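Local coordinates for protein carbamate kinase (Aeropyrum pernix, PDB 2E9Y) that probably catalyses the reversible transfer of a phosphoryl group between ATP and carbamate, yielding ADP and carbamoyl phosphate, at residues I9-N14 with S37-V42; V117-S122 with A212-D217; E144-R147 with V152-R155; L298-Q303 with L307-V312. All blocks are in the same frame, centred on the assembly; numbering follows the deposited sequence.

In the fold
Contacts 1 and 2 are buried and rest on aliphatic side chains alone, contact 1 setting strand 6-10 against helix 25-44 and contact 2 setting strand 112-119 against the segment that leads into helix 216-226. Both reach the large mixed sheet, and they meet where Lys216 donates to the backbone carbonyl of Leu11. Contact 4 also reaches this sheet, through strand 311-314, but lies at the surface and depends on a backbone hydrogen bond at a helix end; its Ala301 packs on Ile38 of contact 1. Contact 3 touches none of the others; its nearest neighbour is contact 2, about 11 Å away between nearest atoms, and it joins a helix to a separate small antiparallel sheet by a partly buried aromatic ring.

Contact 1: residues I9-N14 with S37-V42; sequences IALGGN and SIIADV
Leu11 and Ile39 meet methyl to methyl: CD1 of Leu11 lies 4.1 Å from CD1 of Ile39, and the two side chains cross obliquely with only their ends in touch. A second pair forms one helical turn further on, where Ile9 CD1 approaches Val42 CG1 at 4.3 Å. Ile39 reaches out because its outer chain is extended (chi2 173°), which carries CD1 away from the helix and toward the strand, while its CG2 branch stays back beside the helix backbone. Ile9 is likewise stretched beyond CG1 (chi2 170°), and its terminal methyl meets one branch of Val42. Residues 9 and 11, two apart along the chain, send their side chains to the same side, matched by residues 39 and 42 on one face of the helix. The backbones stay well apart, 9.3 Å between the CA atoms of Ile9 and Ile39, and no hydrogen bond crosses the gap; the contact is dispersive throughout and all four side chains are buried. Strand 6-10, helix 25-44 and the adjacent parallel strand 48-52 form a beta-alpha-beta crossover, and this is its strand-to-helix packing. The glycine-rich turn that follows the strand is, in this kinase family, generally associated with the phosphoryl-transfer site. Ile51 of strand 48-52 touches both Leu11 and Ile39, and Leu97 of helix 78-103 also packs on Ile39. Ala10 faces the other side of the sheet and rests on Lys216, Asp217 and Ser220 of helix 216-226, so helices cover strand 6-10 on both sides.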
# COMPACT_ATOMS: atom_id res chain seq x y z
N ILE A 9 13.18 1.30 14.38
CA ILE A 9 12.42 0.64 15.43
C ILE A 9 11.53 -0.44 14.82
O ILE A 9 10.60 -0.14 14.09
CB ILE A 9 11.54 1.65 16.19
CG1 ILE A 9 12.43 2.75 16.78
CG2 ILE A 9 10.76 0.95 17.29
CD1 ILE A 9 11.68 3.93 17.35
N ALA A 10 11.84 -1.69 15.14
CA ALA A 10 11.09 -2.83 14.63
C ALA A 10 9.98 -3.25 15.59
O ALA A 10 10.24 -3.82 16.65
CB ALA A 10 12.04 -4.00 14.37
N LEU A 11 8.74 -2.97 15.20
CA LEU A 11 7.58 -3.33 16.01
C LEU A 11 7.19 -4.79 15.80
O LEU A 11 7.49 -5.38 14.77
CB LEU A 11 6.38 -2.44 15.64
CG LEU A 11 6.57 -0.93 15.84
CD1 LEU A 11 5.31 -0.18 15.40
CD2 LEU A 11 6.87 -0.65 17.31
N GLY A 12 6.52 -5.35 16.80
CA GLY A 12 6.08 -6.73 16.73
C GLY A 12 4.57 -6.85 16.63
O GLY A 12 3.87 -5.85 16.46
N GLY A 13 4.06 -8.07 16.73
CA GLY A 13 2.62 -8.28 16.63
C GLY A 13 1.78 -7.53 17.65
O GLY A 13 0.68 -7.09 17.34
N ASN A 14 2.30 -7.37 18.87
CA ASN A 14 1.57 -6.69 19.93
C ASN A 14 1.30 -5.21 19.66
O ASN A 14 0.49 -4.58 20.35
CB ASN A 14 2.31 -6.84 21.27
CG ASN A 14 3.63 -6.08 21.30
OD1 ASN A 14 4.50 -6.27 20.45
ND2 ASN A 14 3.79 -5.22 22.30
N SER A 37 1.10 6.07 20.79
CA SER A 37 1.29 6.93 21.95
C SER A 37 2.73 6.80 22.42
O SER A 37 3.41 7.81 22.65
CB SER A 37 0.34 6.52 23.08
OG SER A 37 0.41 7.45 24.15
N ILE A 38 3.19 5.56 22.54
CA ILE A 38 4.56 5.28 22.97
C ILE A 38 5.59 5.81 21.98
O ILE A 38 6.62 6.35 22.38
CB ILE A 38 4.75 3.76 23.18
CG1 ILE A 38 3.91 3.30 24.38
CG2 ILE A 38 6.22 3.43 23.39
CD1 ILE A 38 3.83 1.81 24.54
N ILE A 39 5.33 5.66 20.69
CA ILE A 39 6.26 6.16 19.68
C ILE A 39 6.34 7.68 19.76
O ILE A 39 7.41 8.27 19.55
CB ILE A 39 5.83 5.75 18.26
CG1 ILE A 39 6.02 4.24 18.08
CG2 ILE A 39 6.64 6.52 17.22
CD1 ILE A 39 5.47 3.70 16.77
N ALA A 40 5.21 8.32 20.06
CA ALA A 40 5.17 9.77 20.18
C ALA A 40 6.09 10.22 21.30
O ALA A 40 6.73 11.27 21.22
CB ALA A 40 3.74 10.24 20.45
N ASP A 41 6.16 9.41 22.36
CA ASP A 41 7.03 9.73 23.48
C ASP A 41 8.47 9.73 23.00
O ASP A 41 9.24 10.66 23.28
CB ASP A 41 6.85 8.71 24.62
CG ASP A 41 5.48 8.78 25.26
OD1 ASP A 41 4.89 9.88 25.27
OD2 ASP A 41 5.00 7.75 25.78
N VAL A 42 8.84 8.69 22.26
CA VAL A 42 10.18 8.56 21.72
C VAL A 42 10.57 9.75 20.86
O VAL A 42 11.70 10.25 20.94
CB VAL A 42 10.31 7.26 20.90
CG1 VAL A 42 11.64 7.24 20.16
CG2 VAL A 42 10.20 6.06 21.82

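Contact 2: residues V117-S122 with A212-D217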
# COMPACT_ATOMS: atom_id res chain seq x y z
N VAL A 117 12.58 -5.93 -0.82
CA VAL A 117 13.84 -6.40 -0.26
C VAL A 117 14.45 -7.41 -1.23
O VAL A 117 13.78 -8.34 -1.68
CB VAL A 117 13.63 -7.07 1.11
CG1 VAL A 117 14.94 -7.64 1.63
CG2 VAL A 117 13.10 -6.05 2.10
N LEU A 118 15.73 -7.22 -1.55
CA LEU A 118 16.43 -8.13 -2.46
C LEU A 118 16.88 -9.39 -1.72
O LEU A 118 17.46 -9.31 -0.64
CB LEU A 118 17.66 -7.42 -3.06
CG LEU A 118 18.49 -8.21 -4.09
CD1 LEU A 118 17.68 -8.37 -5.36
CD2 LEU A 118 19.79 -7.47 -4.39
N VAL A 119 16.60 -10.55 -2.30
CA VAL A 119 17.02 -11.82 -1.70
C VAL A 119 17.80 -12.58 -2.77
O VAL A 119 17.74 -12.23 -3.95
CB VAL A 119 15.81 -12.66 -1.21
CG1 VAL A 119 15.06 -11.88 -0.13
CG2 VAL A 119 14.88 -13.00 -2.36
N ASP A 120 18.54 -13.61 -2.36
CA ASP A 120 19.34 -14.39 -3.30
C ASP A 120 18.64 -15.68 -3.72
O ASP A 120 18.17 -16.44 -2.88
CB ASP A 120 20.70 -14.71 -2.68
CG ASP A 120 21.72 -15.18 -3.72
OD1 ASP A 120 21.45 -16.18 -4.41
OD2 ASP A 120 22.78 -14.53 -3.84
N VAL A 121 18.59 -15.92 -5.02
CA VAL A 121 17.95 -17.10 -5.57
C VAL A 121 18.61 -18.40 -5.11
O VAL A 121 18.00 -19.47 -5.18
CB VAL A 121 17.94 -17.05 -7.11
CG1 VAL A 121 19.35 -17.20 -7.65
CG2 VAL A 121 17.03 -18.12 -7.65
N SER A 122 19.85 -18.31 -4.64
CA SER A 122 20.57 -19.50 -4.18
C SER A 122 20.28 -19.83 -2.73
O SER A 122 20.70 -20.87 -2.22
CB SER A 122 22.08 -19.30 -4.36
OG SER A 122 22.57 -18.32 -3.46
N ALA A 212 7.59 -15.36 -1.34
CA ALA A 212 8.38 -15.72 -0.18
C ALA A 212 8.17 -14.65 0.87
O ALA A 212 7.56 -13.61 0.58
CB ALA A 212 9.86 -15.78 -0.57
N VAL A 213 8.63 -14.91 2.08
CA VAL A 213 8.52 -13.92 3.14
C VAL A 213 9.94 -13.65 3.64
O VAL A 213 10.83 -14.48 3.48
CB VAL A 213 7.64 -14.41 4.30
CG1 VAL A 213 6.21 -14.60 3.81
CG2 VAL A 213 8.18 -15.70 4.88
N VAL A 214 10.14 -12.47 4.21
CA VAL A 214 11.45 -12.11 4.75
C VAL A 214 11.26 -11.75 6.21
O VAL A 214 10.32 -11.03 6.55
CB VAL A 214 12.04 -10.91 3.97
CG1 VAL A 214 13.35 -10.46 4.60
CG2 VAL A 214 12.25 -11.31 2.52
N ASP A 215 12.13 -12.26 7.08
CA ASP A 215 12.04 -11.98 8.51
C ASP A 215 12.13 -10.46 8.71
O ASP A 215 13.09 -9.82 8.27
CB ASP A 215 13.18 -12.67 9.26
CG ASP A 215 13.06 -12.52 10.75
OD1 ASP A 215 13.49 -11.46 11.27
OD2 ASP A 215 12.54 -13.44 11.41
N LYS A 216 11.14 -9.90 9.40
CA LYS A 216 11.12 -8.45 9.61
C LYS A 216 12.27 -7.93 10.47
O LYS A 216 12.69 -6.78 10.32
CB LYS A 216 9.79 -8.03 10.23
CG LYS A 216 9.50 -8.58 11.61
CD LYS A 216 9.99 -7.63 12.70
CE LYS A 216 9.44 -8.03 14.06
NZ LYS A 216 9.85 -7.06 15.11
N ASP A 217 12.78 -8.76 11.37
CA ASP A 217 13.88 -8.32 12.22
C ASP A 217 15.20 -8.33 11.45
O ASP A 217 15.98 -7.37 11.53
CB ASP A 217 13.96 -9.19 13.47
CG ASP A 217 12.74 -9.01 14.36
OD1 ASP A 217 12.43 -7.84 14.67
OD2 ASP A 217 12.11 -10.01 14.75
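Val214 carries the apolar contact with both of its methyls, one for each valine of the strand. Its CG2 meets Val119 CG1 at 3.9 Å, and its CG1 lies 4.4 Å from Val117 CG1. The fork is set by chi1 of 175°, with CG1 trans to the backbone N. The side chains of Val119 and Val214 run past each other in opposite senses, and all three valines are buried, with Pro170 and Pro198 also touching Val214. No hydrogen bond joins the two segments. This places the entry to helix 216-226 over strand 112-119 of the central mixed sheet in the amino acid kinase fold. The polar interactions do not cross between the segments. Asp120 forms an Asx turn, its OD1 accepting from Ser122 N at 2.7 Å through the anti lone pair, in a nearly straight bond. Asp215 is the N-cap of helix 216-226; OD1 takes a weak bond from Asp217 N at 2.8 Å and a further one from Leu218 N. Among charged groups, Asp217 OD2 pairs with Lys278 NZ, and its OD1 lies 2.7 Å from Lys216 NZ in a salt bridge made by one lysine conformer; a second was modelled, so the bridge is less certain.

Contact 3: residues E144-R147 with V152-R155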
# COMPACT_ATOMS: atom_id res chain seq x y z
N GLU A 144 -2.82 -31.02 -6.28
CA GLU A 144 -3.07 -30.36 -7.56
C GLU A 144 -2.24 -29.08 -7.67
O GLU A 144 -1.64 -28.81 -8.71
CB GLU A 144 -4.56 -30.03 -7.69
CG GLU A 144 -4.96 -29.33 -8.97
CD GLU A 144 -4.52 -30.08 -10.21
OE1 GLU A 144 -4.74 -31.31 -10.28
OE2 GLU A 144 -3.96 -29.44 -11.13
N LEU A 145 -2.20 -28.30 -6.60
CA LEU A 145 -1.43 -27.06 -6.58
C LEU A 145 0.06 -27.35 -6.75
O LEU A 145 0.78 -26.57 -7.37
CB LEU A 145 -1.67 -26.31 -5.26
CG LEU A 145 -3.06 -25.68 -5.11
CD1 LEU A 145 -3.29 -25.27 -3.67
CD2 LEU A 145 -3.17 -24.48 -6.04
N SER A 146 0.51 -28.48 -6.21
CA SER A 146 1.91 -28.87 -6.33
C SER A 146 2.22 -29.27 -7.76
O SER A 146 3.28 -28.94 -8.29
CB SER A 146 2.22 -30.05 -5.39
OG SER A 146 2.05 -29.69 -4.03
N ARG A 147 1.29 -29.97 -8.39
CA ARG A 147 1.48 -30.42 -9.77
C ARG A 147 1.37 -29.26 -10.76
O ARG A 147 2.13 -29.19 -11.72
CB ARG A 147 0.43 -31.47 -10.13
CG ARG A 147 0.60 -32.06 -11.52
CD ARG A 147 -0.68 -32.74 -11.99
NE ARG A 147 -1.75 -31.78 -12.23
CZ ARG A 147 -1.72 -30.83 -13.15
NH1 ARG A 147 -0.66 -30.70 -13.94
NH2 ARG A 147 -2.74 -29.99 -13.29
N VAL A 152 4.69 -26.09 -2.46
CA VAL A 152 5.18 -27.06 -1.49
C VAL A 152 4.30 -27.03 -0.25
O VAL A 152 3.91 -25.95 0.22
CB VAL A 152 6.63 -26.73 -1.08
CG1 VAL A 152 7.12 -27.74 -0.06
CG2 VAL A 152 7.52 -26.75 -2.32
N PHE A 153 4.00 -28.20 0.29
CA PHE A 153 3.14 -28.31 1.46
C PHE A 153 3.75 -29.11 2.59
O PHE A 153 4.68 -29.90 2.39
CB PHE A 153 1.81 -28.98 1.08
CG PHE A 153 0.98 -28.18 0.13
CD1 PHE A 153 1.17 -28.28 -1.24
CD2 PHE A 153 0.02 -27.29 0.61
CE1 PHE A 153 0.42 -27.51 -2.13
CE2 PHE A 153 -0.73 -26.52 -0.27
CZ PHE A 153 -0.53 -26.63 -1.64
N LYS A 154 3.23 -28.89 3.79
CA LYS A 154 3.64 -29.62 4.98
C LYS A 154 2.36 -30.13 5.61
O LYS A 154 1.36 -29.41 5.68
CB LYS A 154 4.39 -28.73 5.97
CG LYS A 154 5.90 -28.74 5.78
CD LYS A 154 6.60 -27.90 6.84
CE LYS A 154 8.11 -28.03 6.73
NZ LYS A 154 8.58 -27.77 5.33
N ARG A 155 2.37 -31.39 6.05
CA ARG A 155 1.18 -31.95 6.66
C ARG A 155 0.99 -31.35 8.05
O ARG A 155 1.95 -31.16 8.80
CB ARG A 155 1.31 -33.47 6.75
CG ARG A 155 0.09 -34.17 7.32
CD ARG A 155 0.33 -35.66 7.43
NE ARG A 155 0.61 -36.28 6.13
CZ ARG A 155 -0.31 -36.50 5.19
NH1 ARG A 155 -1.57 -36.16 5.39
NH2 ARG A 155 0.05 -37.06 4.04
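The Phe153 ring presents its edge to the helix, with Ser146 OG in the ring plane 3.2 Å from CD1 and Leu145 CD1 near that plane, 3.7 Å from CZ. The hydroxyl therefore sits beside the slightly positive ring hydrogens, not over the pi cloud; its hydrogen-bond partners are the carbonyls of Trp151 and Ala142. Leu145 runs at about a right angle to Phe153 and brings up its CB as well, 3.8 Å from CZ. The ring is carried to the helix by chi1 of -65°, CG lying trans to the carbonyl carbon. Replacing Phe153 by an alanine would remove the ring and would probably leave Leu145 without an apolar partner on the strand and open a gap between helix and strand. The other flat group, the Arg147 guanidinium, has Glu144 OE1 at its edge, in plane, while its NH2 forms a salt bridge with Glu144 OE2, tilted from that plane. The whole is a helix-turn-strand unit: helix 139-149 turns back through Trp151 into strand 152-155, so that its side chains lie against the strand it precedes. Strand 152-155 pairs antiparallel with strand 161-165 in a small sheet separate from the central one, and Tyr137 packs edge-to-face with Phe153.

Contact 4: residues L298-Q303 with L307-V312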
# COMPACT_ATOMS: atom_id res chain seq x y z
N LEU A 298 7.85 -3.25 24.20
CA LEU A 298 7.18 -2.11 23.58
C LEU A 298 6.77 -1.14 24.68
O LEU A 298 6.90 0.07 24.53
CB LEU A 298 5.94 -2.58 22.81
CG LEU A 298 4.97 -1.49 22.31
CD1 LEU A 298 5.67 -0.55 21.34
CD2 LEU A 298 3.77 -2.15 21.63
N GLU A 299 6.27 -1.69 25.78
CA GLU A 299 5.83 -0.87 26.90
C GLU A 299 6.95 0.02 27.44
O GLU A 299 6.72 1.19 27.76
CB GLU A 299 5.31 -1.77 28.03
CG GLU A 299 4.26 -2.78 27.61
CD GLU A 299 3.06 -2.14 26.94
OE1 GLU A 299 2.44 -1.24 27.54
OE2 GLU A 299 2.72 -2.55 25.80
N GLU A 300 8.17 -0.52 27.53
CA GLU A 300 9.31 0.23 28.06
C GLU A 300 10.13 0.94 26.98
O GLU A 300 11.23 1.41 27.25
CB GLU A 300 10.23 -0.71 28.85
CG GLU A 300 9.51 -1.67 29.80
CD GLU A 300 10.46 -2.46 30.69
OE1 GLU A 300 11.40 -3.09 30.16
OE2 GLU A 300 10.27 -2.45 31.92
N ALA A 301 9.58 1.02 25.77
CA ALA A 301 10.27 1.64 24.65
C ALA A 301 11.03 2.93 24.97
O ALA A 301 12.19 3.08 24.58
CB ALA A 301 9.28 1.90 23.52
N ARG A 302 10.39 3.85 25.67
CA ARG A 302 11.03 5.12 26.01
C ARG A 302 12.37 4.90 26.70
O ARG A 302 13.35 5.56 26.38
CB ARG A 302 10.11 5.96 26.91
CG ARG A 302 10.47 7.43 26.94
CD ARG A 302 9.35 8.26 27.55
NE ARG A 302 9.49 9.68 27.20
CZ ARG A 302 8.59 10.61 27.50
NH1 ARG A 302 7.49 10.29 28.17
NH2 ARG A 302 8.80 11.87 27.13
N GLN A 303 12.41 3.96 27.64
CA GLN A 303 13.65 3.66 28.34
C GLN A 303 14.59 2.84 27.46
O GLN A 303 15.80 3.04 27.47
CB GLN A 303 13.37 2.88 29.63
CG GLN A 303 12.60 3.68 30.67
CD GLN A 303 13.35 4.91 31.14
OE1 GLN A 303 14.43 4.81 31.73
NE2 GLN A 303 12.79 6.08 30.87
N LEU A 307 18.67 3.17 26.24
CA LEU A 307 19.54 2.08 26.66
C LEU A 307 19.45 1.84 28.16
O LEU A 307 20.37 1.35 28.79
CB LEU A 307 20.98 2.40 26.23
CG LEU A 307 21.10 2.55 24.71
CD1 LEU A 307 22.56 2.68 24.26
CD2 LEU A 307 20.52 1.36 23.94
N GLN A 308 18.31 2.24 28.76
CA GLN A 308 18.14 2.07 30.20
C GLN A 308 17.20 0.90 30.53
O GLN A 308 16.90 0.61 31.68
CB GLN A 308 17.56 3.36 30.77
CG GLN A 308 18.45 4.58 30.51
CD GLN A 308 19.84 4.31 31.06
OE1 GLN A 308 20.04 4.01 32.23
NE2 GLN A 308 20.82 4.50 30.16
N ALA A 309 16.70 0.25 29.47
CA ALA A 309 15.87 -0.93 29.65
C ALA A 309 16.11 -1.92 28.52
O ALA A 309 16.69 -1.58 27.50
CB ALA A 309 14.40 -0.50 29.65
N GLY A 310 15.69 -3.16 28.70
CA GLY A 310 15.91 -4.16 27.67
C GLY A 310 17.33 -4.67 27.64
O GLY A 310 18.13 -4.37 28.53
N THR A 311 17.66 -5.44 26.61
CA THR A 311 19.00 -6.00 26.47
C THR A 311 19.83 -5.22 25.45
O THR A 311 19.49 -5.17 24.27
CB THR A 311 18.95 -7.47 26.02
OG1 THR A 311 18.20 -8.23 26.97
CG2 THR A 311 20.35 -8.05 25.90
N VAL A 312 20.92 -4.61 25.92
CA VAL A 312 21.79 -3.86 25.02
C VAL A 312 22.87 -4.80 24.49
O VAL A 312 23.65 -5.37 25.26
CB VAL A 312 22.46 -2.68 25.75
CG1 VAL A 312 23.33 -1.90 24.78
CG2 VAL A 312 21.41 -1.78 26.37
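Gln308 N donates to Gln303 O at 2.9 Å in a fairly straight bond (161° at the hydrogen), the backbone link of a Schellman motif that ends helix 301-305. Leu307 makes the turn possible by leaving helical geometry with a positive phi of 69°. Its own N is 3.1 Å from Gln303 O, but the angle is too poor for a bond. At the other end of the short helix a type I turn spans Leu298 to Ala301, with Ala301 N bonded to Leu298 O, and Glu300 occupies the N-cap position. Gly310, again with positive phi, then leads into strand 311-314. The helix thus connects strand 293-297 to its antiparallel neighbour 311-314 at the margin of the mixed sheet. On the buried side Leu298 and Ala301 rest on Leu235 and Ile38, whereas the contact itself lies at the surface.

Side chains of Glu300, Gln303, Gln308 and Ala309 pack across the turn. The CB of Gln308 faces the helix, but the bend at chi2 turns the amide off it, where NE2 bonds to Ser306 O. Gln303 is also bent at chi2 (-62°), which in the modelled conformer brings OE1 to 3.6 Å from Gln308 CB; a second conformer makes this detail doubtful. The extended outer chain of Glu300 carries OE1 to 4.0 Å from the CB of Ala309. That same methyl packs against the helix, Ala309 CB lying 3.5 Å from Gln303 CB.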